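Local coordinates for organic hydroperoxide resistance protein (Deinococcus radiodurans, PDB 1USP), which probably detoxifies organic hydroperoxides, as thiol-dependent peroxidases of the OsmC/Ohr family do, and is built as a homodimer, at residues B[6-11]-B[20-25]; B[75-80]-B[101-106]; B[95-100]-B[132-137]. All blocks are in the same frame, centred on the assembly; numbering follows the deposited sequence.

Interaction 1 (B[6-11]-B[20-25]); sequences TAEATA and RSSDDR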
ATOM      1  N   THR B   6     -13.379   0.304   6.115  1.00 22.59           N
ATOM      2  CA  THR B   6     -13.032   0.950   4.852  1.00 23.19           C
ATOM      3  C   THR B   6     -12.226   2.211   5.106  1.00 22.92           C
ATOM      4  O   THR B   6     -12.624   3.051   5.900  1.00 24.15           O
ATOM      5  CB  THR B   6     -14.300   1.306   4.062  1.00 23.57           C
ATOM      6  OG1 THR B   6     -15.099   0.130   3.878  1.00 23.38           O
ATOM      7  CG2 THR B   6     -13.946   1.715   2.650  1.00 23.31           C
ATOM      8  N   ALA B   7     -11.072   2.305   4.451  1.00 21.93           N
ATOM      9  CA  ALA B   7     -10.209   3.478   4.483  1.00 19.48           C
ATOM     10  C   ALA B   7     -10.352   4.237   3.155  1.00 20.04           C
ATOM     11  O   ALA B   7     -10.717   3.650   2.143  1.00 18.91           O
ATOM     12  CB  ALA B   7      -8.746   3.036   4.693  1.00 19.21           C
ATOM     13  N   GLU B   8     -10.066   5.534   3.182  1.00 20.81           N
ATOM     14  CA  GLU B   8     -10.130   6.402   2.015  1.00 21.55           C
ATOM     15  C   GLU B   8      -8.977   7.383   1.998  1.00 19.99           C
ATOM     16  O   GLU B   8      -8.616   7.972   3.030  1.00 17.79           O
ATOM     17  CB  GLU B   8     -11.448   7.200   2.004  1.00 23.54           C
ATOM     18  CG  GLU B   8     -11.551   8.173   0.843  1.00 27.48           C
ATOM     19  CD  GLU B   8     -12.870   8.917   0.816  1.00 32.16           C
ATOM     20  OE1 GLU B   8     -13.922   8.249   0.759  1.00 32.70           O
ATOM     21  OE2 GLU B   8     -12.838  10.171   0.875  1.00 34.98           O
ATOM     22  N   ALA B   9      -8.426   7.601   0.815  1.00 18.38           N
ATOM     23  CA  ALA B   9      -7.380   8.573   0.635  1.00 19.27           C
ATOM     24  C   ALA B   9      -7.479   9.216  -0.731  1.00 19.88           C
ATOM     25  O   ALA B   9      -7.898   8.590  -1.705  1.00 20.15           O
ATOM     26  CB  ALA B   9      -6.021   7.950   0.857  1.00 19.91           C
ATOM     27  N   THR B  10      -7.129  10.491  -0.778  1.00 18.92           N
ATOM     28  CA  THR B  10      -7.137  11.260  -2.013  1.00 19.60           C
ATOM     29  C   THR B  10      -5.765  11.818  -2.288  1.00 20.56           C
ATOM     30  O   THR B  10      -5.143  12.390  -1.390  1.00 20.11           O
ATOM     31  CB  THR B  10      -8.140  12.407  -1.899  1.00 19.26           C
ATOM     32  OG1 THR B  10      -9.452  11.862  -1.808  1.00 19.67           O
ATOM     33  CG2 THR B  10      -8.171  13.252  -3.170  1.00 18.63           C
ATOM     34  N   ALA B  11      -5.305  11.634  -3.529  1.00 19.82           N
ATOM     35  CA  ALA B  11      -4.047  12.158  -3.995  1.00 20.36           C
ATOM     36  C   ALA B  11      -4.255  13.219  -5.068  1.00 22.58           C
ATOM     37  O   ALA B  11      -5.188  13.124  -5.881  1.00 20.08           O
ATOM     38  CB  ALA B  11      -3.191  11.058  -4.550  1.00 20.02           C
ATOM     39  N   ARG B  20      -3.517  11.882   1.114  1.00 16.62           N
ATOM     40  CA  ARG B  20      -4.089  12.283   2.378  1.00 16.32           C
ATOM     41  C   ARG B  20      -5.334  11.487   2.660  1.00 16.19           C
ATOM     42  O   ARG B  20      -6.271  11.475   1.835  1.00 16.08           O
ATOM     43  CB  ARG B  20      -4.443  13.760   2.283  1.00 19.44           C
ATOM     44  CG  ARG B  20      -4.845  14.399   3.588  1.00 22.14           C
ATOM     45  CD  ARG B  20      -5.115  15.873   3.413  1.00 23.81           C
ATOM     46  NE  ARG B  20      -5.384  16.530   4.688  1.00 24.18           N
ATOM     47  CZ  ARG B  20      -5.037  17.783   4.963  1.00 26.21           C
ATOM     48  NH1 ARG B  20      -4.395  18.521   4.068  1.00 26.96           N
ATOM     49  NH2 ARG B  20      -5.329  18.301   6.146  1.00 28.35           N
ATOM     50  N   SER B  21      -5.360  10.813   3.805  1.00 16.41           N
ATOM     51  CA  SER B  21      -6.523  10.030   4.170  1.00 16.91           C
ATOM     52  C   SER B  21      -7.664  10.933   4.616  1.00 18.34           C
ATOM     53  O   SER B  21      -7.459  12.075   5.028  1.00 18.06           O
ATOM     54  CB  SER B  21      -6.194   8.994   5.246  1.00 16.89           C
ATOM     55  OG  SER B  21      -5.689   9.599   6.421  1.00 18.33           O
ATOM     56  N   SER B  22      -8.870  10.390   4.566  1.00 19.26           N
ATOM     57  CA  SER B  22     -10.073  11.144   4.897  1.00 20.28           C
ATOM     58  C   SER B  22     -10.171  11.521   6.386  1.00 19.10           C
ATOM     59  O   SER B  22     -10.949  12.391   6.731  1.00 18.66           O
ATOM     60  CB  SER B  22     -11.304  10.350   4.499  1.00 20.27           C
ATOM     61  OG  SER B  22     -11.366   9.155   5.229  1.00 20.91           O
ATOM     62  N   ASP B  23      -9.415  10.839   7.243  1.00 18.17           N
ATOM     63  CA  ASP B  23      -9.332  11.159   8.684  1.00 17.39           C
ATOM     64  C   ASP B  23      -8.063  11.908   9.096  1.00 16.91           C
ATOM     65  O   ASP B  23      -7.833  12.173  10.288  1.00 17.93           O
ATOM     66  CB  ASP B  23      -9.476   9.884   9.520  1.00 17.56           C
ATOM     67  CG  ASP B  23      -8.419   8.842   9.183  1.00 17.12           C
ATOM     68  OD1 ASP B  23      -7.423   9.168   8.474  1.00 16.18           O
ATOM     69  OD2 ASP B  23      -8.534   7.653   9.565  1.00 17.29           O
ATOM     70  N   ASP B  24      -7.265  12.299   8.108  1.00 17.69           N
ATOM     71  CA  ASP B  24      -5.963  12.921   8.300  1.00 19.59           C
ATOM     72  C   ASP B  24      -4.892  12.097   9.025  1.00 19.73           C
ATOM     73  O   ASP B  24      -3.830  12.642   9.294  1.00 20.83           O
ATOM     74  CB  ASP B  24      -6.108  14.279   8.998  1.00 21.77           C
ATOM     75  CG  ASP B  24      -6.324  15.407   8.026  1.00 25.56           C
ATOM     76  OD1 ASP B  24      -6.765  15.147   6.858  1.00 26.35           O
ATOM     77  OD2 ASP B  24      -6.113  16.588   8.376  1.00 27.33           O
ATOM     78  N   ARG B  25      -5.144  10.818   9.315  1.00 18.24           N
ATOM     79  CA  ARG B  25      -4.108   9.949   9.903  1.00 19.04           C
ATOM     80  C   ARG B  25      -2.857   9.851   9.031  1.00 19.53           C
ATOM     81  O   ARG B  25      -1.724   9.690   9.540  1.00 17.34           O
ATOM     82  CB  ARG B  25      -4.652   8.567  10.207  1.00 17.85           C
ATOM     83  CG  ARG B  25      -5.555   8.547  11.435  1.00 17.81           C
ATOM     84  CD  ARG B  25      -6.125   7.174  11.753  1.00 17.88           C
ATOM     85  NE  ARG B  25      -6.758   7.100  13.079  1.00 17.72           N
ATOM     86  CZ  ARG B  25      -8.047   7.322  13.353  1.00 20.05           C
ATOM     87  NH1 ARG B  25      -8.923   7.656  12.413  1.00 21.46           N
ATOM     88  NH2 ARG B  25      -8.489   7.201  14.596  1.00 19.78           N
TER
HETATM   89  O   HOH W   1      -9.548   6.714   5.904  1.00 17.66           O
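Ala9 and Ser21 face each other as a non-hydrogen-bonded pair of the N-terminal antiparallel beta hairpin, their CA atoms only 3.9 Å apart. Next to them Thr10 and Arg20 form the hydrogen-bonded pair: Thr10 N reaches Arg20 O at 2.9 Å with an N-H...O angle of 169°, and Arg20 N returns a more bent bond to Thr10 O. Past Ser21 the strand ends, yet Ser22 N still donates to Glu8 O at 2.9 Å. Ser22 then lies against the stem of Glu8, its OG 3.8 Å from Glu8 CB, and a water joins Ser22 OG to Glu8 N. The carboxylate of Glu8 is engaged elsewhere, by a salt bridge from its OE1 to Arg82 of the partner subunit, whose strand pairs antiparallel with residues 6-11 and carries the sheet across the dimer interface.

The second shell fixes the type I turn from Ser21 to Asp24. Arg20, extended with CG anti to N (chi1 -171°), lays its guanidinium side-on against Asp24, NE meeting OD1 and NH2 meeting OD2. Asp23 closes an Asx turn and salt-bridges Arg25 NH1 through OD2. Its OD1 is gripped twice: Ser21 OG donates to Asp23 OD1 at 2.7 Å, and Arg25 N donates to Asp23 OD1 at 2.9 Å from above the carboxylate plane.

Interaction 2 (B[75-80]-B[101-106]); sequences ADSTIT and HFPGLS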
ATOM      1  N   ALA B  75       7.916  -9.826  21.060  1.00 43.23           N
ATOM      2  CA  ALA B  75       7.372  -8.469  20.967  1.00 42.85           C
ATOM      3  C   ALA B  75       8.242  -7.508  20.143  1.00 41.62           C
ATOM      4  O   ALA B  75       7.748  -6.513  19.601  1.00 42.21           O
ATOM      5  CB  ALA B  75       7.160  -7.904  22.381  1.00 43.62           C
ATOM      6  N   ASP B  76       9.531  -7.813  20.060  1.00 39.54           N
ATOM      7  CA  ASP B  76      10.486  -7.017  19.284  1.00 38.04           C
ATOM      8  C   ASP B  76      10.751  -7.600  17.891  1.00 33.28           C
ATOM      9  O   ASP B  76      11.745  -7.274  17.262  1.00 31.93           O
ATOM     10  CB  ASP B  76      11.812  -6.833  20.061  1.00 41.00           C
ATOM     11  CG  ASP B  76      12.344  -8.137  20.675  1.00 44.69           C
ATOM     12  OD1 ASP B  76      11.626  -9.170  20.665  1.00 45.37           O
ATOM     13  OD2 ASP B  76      13.482  -8.208  21.204  1.00 47.05           O
ATOM     14  N   SER B  77       9.856  -8.456  17.412  1.00 30.65           N
ATOM     15  CA  SER B  77       9.945  -8.985  16.049  1.00 28.10           C
ATOM     16  C   SER B  77       9.701  -7.875  15.040  1.00 25.66           C
ATOM     17  O   SER B  77       8.882  -6.989  15.291  1.00 24.29           O
ATOM     18  CB  SER B  77       8.923 -10.092  15.842  1.00 28.72           C
ATOM     19  OG  SER B  77       9.169 -11.176  16.726  1.00 29.63           O
ATOM     20  N   THR B  78      10.405  -7.936  13.907  1.00 24.76           N
ATOM     21  CA  THR B  78      10.257  -6.948  12.835  1.00 25.07           C
ATOM     22  C   THR B  78      10.008  -7.615  11.495  1.00 23.96           C
ATOM     23  O   THR B  78      10.382  -8.775  11.283  1.00 23.84           O
ATOM     24  CB  THR B  78      11.525  -6.084  12.716  1.00 24.78           C
ATOM     25  OG1 THR B  78      12.668  -6.932  12.561  1.00 23.22           O
ATOM     26  CG2 THR B  78      11.773  -5.302  13.980  1.00 25.18           C
ATOM     27  N   ILE B  79       9.365  -6.870  10.598  1.00 22.01           N
ATOM     28  CA  ILE B  79       9.199  -7.266   9.202  1.00 21.40           C
ATOM     29  C   ILE B  79       9.731  -6.118   8.349  1.00 20.83           C
ATOM     30  O   ILE B  79       9.365  -4.959   8.553  1.00 22.25           O
ATOM     31  CB  ILE B  79       7.713  -7.498   8.891  1.00 21.33           C
ATOM     32  CG1 ILE B  79       7.144  -8.617   9.783  1.00 22.59           C
ATOM     33  CG2 ILE B  79       7.512  -7.802   7.403  1.00 19.59           C
ATOM     34  CD1 ILE B  79       7.755  -9.977   9.560  1.00 22.62           C
ATOM     35  N   THR B  80      10.611  -6.433   7.417  1.00 20.60           N
ATOM     36  CA  THR B  80      11.165  -5.427   6.514  1.00 22.06           C
ATOM     37  C   THR B  80      10.687  -5.809   5.137  1.00 21.05           C
ATOM     38  O   THR B  80      10.890  -6.930   4.716  1.00 23.46           O
ATOM     39  CB  THR B  80      12.688  -5.419   6.591  1.00 22.93           C
ATOM     40  OG1 THR B  80      13.091  -5.048   7.921  1.00 24.37           O
ATOM     41  CG2 THR B  80      13.303  -4.343   5.677  1.00 23.90           C
ATOM     42  N   HIS B 101      12.475 -10.797  11.431  1.00 24.69           N
ATOM     43  CA  HIS B 101      13.423 -11.128  12.484  1.00 25.67           C
ATOM     44  C   HIS B 101      12.613 -11.407  13.744  1.00 25.47           C
ATOM     45  O   HIS B 101      11.831 -10.569  14.168  1.00 26.71           O
ATOM     46  CB  HIS B 101      14.390  -9.985  12.717  1.00 25.84           C
ATOM     47  CG  HIS B 101      15.315 -10.220  13.867  1.00 28.99           C
ATOM     48  ND1 HIS B 101      16.112 -11.343  13.962  1.00 30.55           N
ATOM     49  CD2 HIS B 101      15.556  -9.491  14.983  1.00 31.29           C
ATOM     50  CE1 HIS B 101      16.814 -11.289  15.081  1.00 30.94           C
ATOM     51  NE2 HIS B 101      16.494 -10.178  15.720  1.00 31.79           N
ATOM     52  N   PHE B 102      12.780 -12.595  14.309  1.00 25.90           N
ATOM     53  CA  PHE B 102      12.010 -13.027  15.467  1.00 27.47           C
ATOM     54  C   PHE B 102      12.960 -13.432  16.600  1.00 30.15           C
ATOM     55  O   PHE B 102      13.316 -14.597  16.711  1.00 30.15           O
ATOM     56  CB  PHE B 102      11.128 -14.210  15.079  1.00 27.13           C
ATOM     57  CG  PHE B 102      10.222 -13.938  13.901  1.00 27.73           C
ATOM     58  CD1 PHE B 102      10.638 -14.225  12.607  1.00 28.45           C
ATOM     59  CD2 PHE B 102       8.955 -13.402  14.089  1.00 28.47           C
ATOM     60  CE1 PHE B 102       9.802 -13.974  11.496  1.00 27.31           C
ATOM     61  CE2 PHE B 102       8.117 -13.159  12.993  1.00 27.02           C
ATOM     62  CZ  PHE B 102       8.550 -13.449  11.692  1.00 26.18           C
ATOM     63  N   PRO B 103      13.370 -12.488  17.437  1.00 32.58           N
ATOM     64  CA  PRO B 103      14.410 -12.768  18.438  1.00 34.39           C
ATOM     65  C   PRO B 103      14.049 -13.974  19.304  1.00 35.94           C
ATOM     66  O   PRO B 103      12.950 -14.014  19.849  1.00 35.68           O
ATOM     67  CB  PRO B 103      14.445 -11.490  19.279  1.00 34.54           C
ATOM     68  CG  PRO B 103      13.898 -10.440  18.387  1.00 33.86           C
ATOM     69  CD  PRO B 103      12.874 -11.104  17.525  1.00 32.87           C
ATOM     70  N   GLY B 104      14.939 -14.963  19.375  1.00 38.11           N
ATOM     71  CA  GLY B 104      14.751 -16.103  20.261  1.00 39.72           C
ATOM     72  C   GLY B 104      14.080 -17.321  19.649  1.00 40.49           C
ATOM     73  O   GLY B 104      14.041 -18.380  20.274  1.00 41.64           O
ATOM     74  N   LEU B 105      13.531 -17.182  18.446  1.00 40.15           N
ATOM     75  CA  LEU B 105      12.965 -18.314  17.729  1.00 39.74           C
ATOM     76  C   LEU B 105      14.031 -18.959  16.872  1.00 39.55           C
ATOM     77  O   LEU B 105      14.989 -18.306  16.478  1.00 39.89           O
ATOM     78  CB  LEU B 105      11.822 -17.852  16.822  1.00 40.06           C
ATOM     79  CG  LEU B 105      10.632 -17.151  17.469  1.00 41.07           C
ATOM     80  CD1 LEU B 105       9.470 -17.110  16.479  1.00 41.48           C
ATOM     81  CD2 LEU B 105      10.208 -17.829  18.771  1.00 42.34           C
ATOM     82  N   SER B 106      13.853 -20.236  16.558  1.00 40.28           N
ATOM     83  CA  SER B 106      14.717 -20.918  15.599  1.00 41.67           C
ATOM     84  C   SER B 106      14.339 -20.539  14.168  1.00 41.89           C
ATOM     85  O   SER B 106      13.225 -20.099  13.920  1.00 42.75           O
ATOM     86  CB  SER B 106      14.621 -22.439  15.769  1.00 41.99           C
ATOM     87  OG  SER B 106      13.624 -22.982  14.930  1.00 42.04           O
TER
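Thr78 and His101 form an antiparallel hydrogen-bonded pair at the start of strand 78-86 and the end of strand 93-101. Thr78 N donates to His101 O at 3.0 Å, and His101 N returns a bond to Thr78 O at 2.9 Å. His101 O also receives a CA-H...O contact from Ser77.

The polar side chains touch mainly carbon here. Thr78 and His101 point the same way, and Thr78 OG1 lies 3.5 Å from His101 CB, while His101 ND1 bonds Arg138 O. Ser77 OG, turned anti to its own carbonyl carbon (chi1 -62°), reaches Phe102 CD2 at 3.5 Å while hydrogen-bonding to Pro74 O. Asp76 and Pro103 pass in opposite directions, Asp76 OD1 coming 3.5 Å from Pro103 CG.

One apolar contact crosses the segments: Ile79 CD1 meets Phe102 CZ at 4.2 Å, and both side chains are buried against helices 46-69 and 107-120. Within segment 101-106 itself, Pro103 CD sits over one face of the His101 ring, offset toward its rim. A type II turn from Phe102 to Leu105 then leads to Ser106, the N-cap of helix 107-120.

The chemistry thus implies a division of labour: two main-chain bonds set the pairing, hydroxyl and carboxylate groups lie against hydrocarbon, and Phe102 turns its ring in toward Leu62 of helix 46-69 and Ala110 and Met114 of helix 107-120.

Interaction 3 (B[95-100]-B[132-137]); sequences DVELEG and DVRLKV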
ATOM      1  N   ASP B  95       8.018  -5.826  -7.381  1.00 27.46           N
ATOM      2  CA  ASP B  95       8.729  -7.006  -6.929  1.00 29.88           C
ATOM      3  C   ASP B  95       8.851  -6.858  -5.413  1.00 27.09           C
ATOM      4  O   ASP B  95       9.144  -5.777  -4.936  1.00 27.08           O
ATOM      5  CB  ASP B  95      10.101  -6.981  -7.600  1.00 32.93           C
ATOM      6  CG  ASP B  95      10.950  -8.147  -7.238  1.00 37.74           C
ATOM      7  OD1 ASP B  95      10.507  -9.290  -7.466  1.00 40.50           O
ATOM      8  OD2 ASP B  95      12.077  -8.014  -6.717  1.00 40.63           O
ATOM      9  N   VAL B  96       8.617  -7.916  -4.651  1.00 25.14           N
ATOM     10  CA  VAL B  96       8.599  -7.796  -3.196  1.00 24.33           C
ATOM     11  C   VAL B  96       9.442  -8.852  -2.510  1.00 24.44           C
ATOM     12  O   VAL B  96       9.401 -10.016  -2.892  1.00 25.30           O
ATOM     13  CB  VAL B  96       7.152  -7.892  -2.646  1.00 24.49           C
ATOM     14  CG1 VAL B  96       7.141  -7.849  -1.130  1.00 24.45           C
ATOM     15  CG2 VAL B  96       6.278  -6.786  -3.248  1.00 23.42           C
ATOM     16  N   GLU B  97      10.194  -8.419  -1.498  1.00 25.61           N
ATOM     17  CA  GLU B  97      10.874  -9.276  -0.539  1.00 26.86           C
ATOM     18  C   GLU B  97      10.463  -8.853   0.877  1.00 25.85           C
ATOM     19  O   GLU B  97      10.571  -7.681   1.236  1.00 26.45           O
ATOM     20  CB  GLU B  97      12.401  -9.141  -0.667  1.00 29.72           C
ATOM     21  CG  GLU B  97      13.189  -9.972   0.341  1.00 33.81           C
ATOM     22  CD  GLU B  97      14.661  -9.570   0.415  1.00 37.64           C
ATOM     23  OE1 GLU B  97      15.039  -8.790   1.325  1.00 37.73           O
ATOM     24  OE2 GLU B  97      15.436 -10.044  -0.444  1.00 38.77           O
ATOM     25  N   LEU B  98       9.998  -9.813   1.667  1.00 23.52           N
ATOM     26  CA  LEU B  98       9.665  -9.610   3.066  1.00 23.46           C
ATOM     27  C   LEU B  98      10.623 -10.414   3.938  1.00 24.08           C
ATOM     28  O   LEU B  98      10.747 -11.608   3.740  1.00 25.55           O
ATOM     29  CB  LEU B  98       8.250 -10.113   3.342  1.00 23.15           C
ATOM     30  CG  LEU B  98       7.126  -9.484   2.526  1.00 23.57           C
ATOM     31  CD1 LEU B  98       5.813 -10.234   2.758  1.00 24.27           C
ATOM     32  CD2 LEU B  98       6.986  -8.039   2.910  1.00 25.35           C
ATOM     33  N   GLU B  99      11.259  -9.760   4.905  1.00 23.48           N
ATOM     34  CA  GLU B  99      12.238 -10.389   5.790  1.00 25.52           C
ATOM     35  C   GLU B  99      11.888 -10.146   7.251  1.00 23.89           C
ATOM     36  O   GLU B  99      11.867  -9.009   7.703  1.00 23.51           O
ATOM     37  CB  GLU B  99      13.635  -9.845   5.492  1.00 27.17           C
ATOM     38  CG  GLU B  99      14.736 -10.511   6.313  1.00 32.55           C
ATOM     39  CD  GLU B  99      16.124 -10.251   5.741  1.00 36.84           C
ATOM     40  OE1 GLU B  99      16.322 -10.455   4.527  1.00 38.72           O
ATOM     41  OE2 GLU B  99      17.015  -9.835   6.495  1.00 38.81           O
ATOM     42  N   GLY B 100      11.608 -11.216   7.982  1.00 24.00           N
ATOM     43  CA  GLY B 100      11.259 -11.129   9.382  1.00 23.82           C
ATOM     44  C   GLY B 100      12.376 -11.518  10.330  1.00 24.25           C
ATOM     45  O   GLY B 100      13.132 -12.460  10.083  1.00 24.91           O
ATOM     46  N   ASP B 132       5.991 -11.485  -7.536  1.00 32.87           N
ATOM     47  CA  ASP B 132       6.861 -12.467  -6.899  1.00 34.63           C
ATOM     48  C   ASP B 132       7.076 -11.938  -5.500  1.00 33.14           C
ATOM     49  O   ASP B 132       7.622 -10.838  -5.333  1.00 34.43           O
ATOM     50  CB  ASP B 132       8.191 -12.606  -7.654  1.00 36.85           C
ATOM     51  CG  ASP B 132       9.112 -13.675  -7.056  1.00 42.17           C
ATOM     52  OD1 ASP B 132       8.619 -14.741  -6.604  1.00 43.16           O
ATOM     53  OD2 ASP B 132      10.364 -13.534  -7.016  1.00 44.63           O
ATOM     54  N   VAL B 133       6.556 -12.654  -4.506  1.00 30.23           N
ATOM     55  CA  VAL B 133       6.791 -12.297  -3.113  1.00 29.81           C
ATOM     56  C   VAL B 133       7.698 -13.354  -2.521  1.00 29.40           C
ATOM     57  O   VAL B 133       7.307 -14.503  -2.390  1.00 30.75           O
ATOM     58  CB  VAL B 133       5.499 -12.205  -2.274  1.00 29.36           C
ATOM     59  CG1 VAL B 133       5.838 -11.886  -0.819  1.00 29.53           C
ATOM     60  CG2 VAL B 133       4.560 -11.151  -2.849  1.00 28.83           C
ATOM     61  N   ARG B 134       8.904 -12.945  -2.162  1.00 28.47           N
ATOM     62  CA  ARG B 134       9.887 -13.824  -1.549  1.00 28.92           C
ATOM     63  C   ARG B 134       9.935 -13.601  -0.037  1.00 27.01           C
ATOM     64  O   ARG B 134      10.108 -12.476   0.408  1.00 25.69           O
ATOM     65  CB  ARG B 134      11.250 -13.514  -2.163  1.00 30.08           C
ATOM     66  CG  ARG B 134      12.320 -14.462  -1.740  1.00 31.17           C
ATOM     67  CD  ARG B 134      13.615 -14.251  -2.453  1.00 31.57           C
ATOM     68  NE  ARG B 134      14.693 -14.953  -1.752  1.00 30.75           N
ATOM     69  CZ  ARG B 134      15.925 -14.490  -1.590  1.00 31.07           C
ATOM     70  NH1 ARG B 134      16.273 -13.282  -2.035  1.00 30.94           N
ATOM     71  NH2 ARG B 134      16.814 -15.239  -0.939  1.00 30.87           N
ATOM     72  N   LEU B 135       9.782 -14.678   0.732  1.00 26.92           N
ATOM     73  CA  LEU B 135       9.828 -14.664   2.192  1.00 26.83           C
ATOM     74  C   LEU B 135      11.203 -15.091   2.725  1.00 28.37           C
ATOM     75  O   LEU B 135      11.717 -16.148   2.351  1.00 29.67           O
ATOM     76  CB  LEU B 135       8.777 -15.631   2.749  1.00 26.88           C
ATOM     77  CG  LEU B 135       7.322 -15.378   2.360  1.00 27.34           C
ATOM     78  CD1 LEU B 135       6.388 -16.331   3.106  1.00 28.30           C
ATOM     79  CD2 LEU B 135       6.932 -13.932   2.597  1.00 27.35           C
ATOM     80  N   LYS B 136      11.774 -14.268   3.602  1.00 28.01           N
ATOM     81  CA  LYS B 136      13.084 -14.505   4.204  1.00 28.97           C
ATOM     82  C   LYS B 136      13.023 -14.322   5.715  1.00 27.98           C
ATOM     83  O   LYS B 136      12.242 -13.526   6.230  1.00 23.87           O
ATOM     84  CB  LYS B 136      14.168 -13.554   3.669  1.00 29.52           C
ATOM     85  CG  LYS B 136      14.103 -13.197   2.199  1.00 33.02           C
ATOM     86  CD  LYS B 136      15.378 -13.561   1.458  1.00 35.98           C
ATOM     87  CE  LYS B 136      16.651 -12.965   2.069  1.00 37.92           C
ATOM     88  NZ  LYS B 136      17.505 -12.263   1.042  1.00 38.35           N
ATOM     89  N   VAL B 137      13.874 -15.074   6.405  1.00 28.72           N
ATOM     90  CA  VAL B 137      14.092 -14.931   7.829  1.00 29.81           C
ATOM     91  C   VAL B 137      15.517 -14.403   8.060  1.00 32.12           C
ATOM     92  O   VAL B 137      16.468 -14.802   7.396  1.00 32.52           O
ATOM     93  CB  VAL B 137      13.896 -16.279   8.553  1.00 30.36           C
ATOM     94  CG1 VAL B 137      14.389 -16.198   9.990  1.00 31.47           C
ATOM     95  CG2 VAL B 137      12.428 -16.690   8.534  1.00 30.43           C
TER
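Leu98 and Leu135 lie side by side on one face of a parallel pair: the middle strand 93-101 and 133-137, an outermost strand of the mixed sheet within this chain. Helices 107-120 and 122-127 join them, a beta-alpha-beta crossover. Leu98 CD1 settles between two neighbours, 3.9 Å from Leu135 CD2 and 3.9 Å from Val133 CG1. Val133 brings CG2 to within 4.2 Å of Val96 CB, so one branch of this valine serves each neighbour. Helix 46-69 packs over this face: Phe50 lies against Val96, Phe58 against Leu98, and Tyr54 against Leu98 and Val133.

On the opposite face the shapes are long and charged. Lys136 bends at every torsion beyond chi1, and its CD sits 3.2 Å above the centre of the Arg134 guanidinium plane. Its stem fits beside Glu97, with Lys136 CG 3.8 Å from Glu97 CG, and beside Glu99, with Lys136 CE 3.5 Å from Glu99 OE1.

Five main-chain hydrogen bonds of alternating direction hold the strands, their axes 21° from parallel.

Glu97 OE2 makes a salt bridge with a weak hydrogen bond to Lys136 NZ at 3.4 Å, and a long salt bridge to Arg134 NH1. It lies well out of the Arg134 guanidinium plane, so no N-H of Arg134 points at it and that bridge rests on charge. The network is therefore probably diffuse, two positive groups sharing one acidic oxygen.

Interactions 2 and 3 belong to one sheet and meet directly: Thr80 O lies 2.9 Å from Glu99 N, a probable hydrogen bond, and Ile79 CD1 packs on Gly100 CA. Strand 93-101 serves both, and helices 46-69 and 107-120 cover their buried sides, Ile79 with Phe102 and Val96 with Leu98. Interaction 1, centred 31 Å and 27 Å from their centres, ends in an exposed turn; its strand 5-12 pairs antiparallel with strand 78-86 of the partner subunit, the strand that in that chain carries interaction 2. Salt bridges within 20-25 stay in the turn while Glu8 reaches across the dimer interface; those of interaction 3 span strands, and none crosses 75-80/101-106.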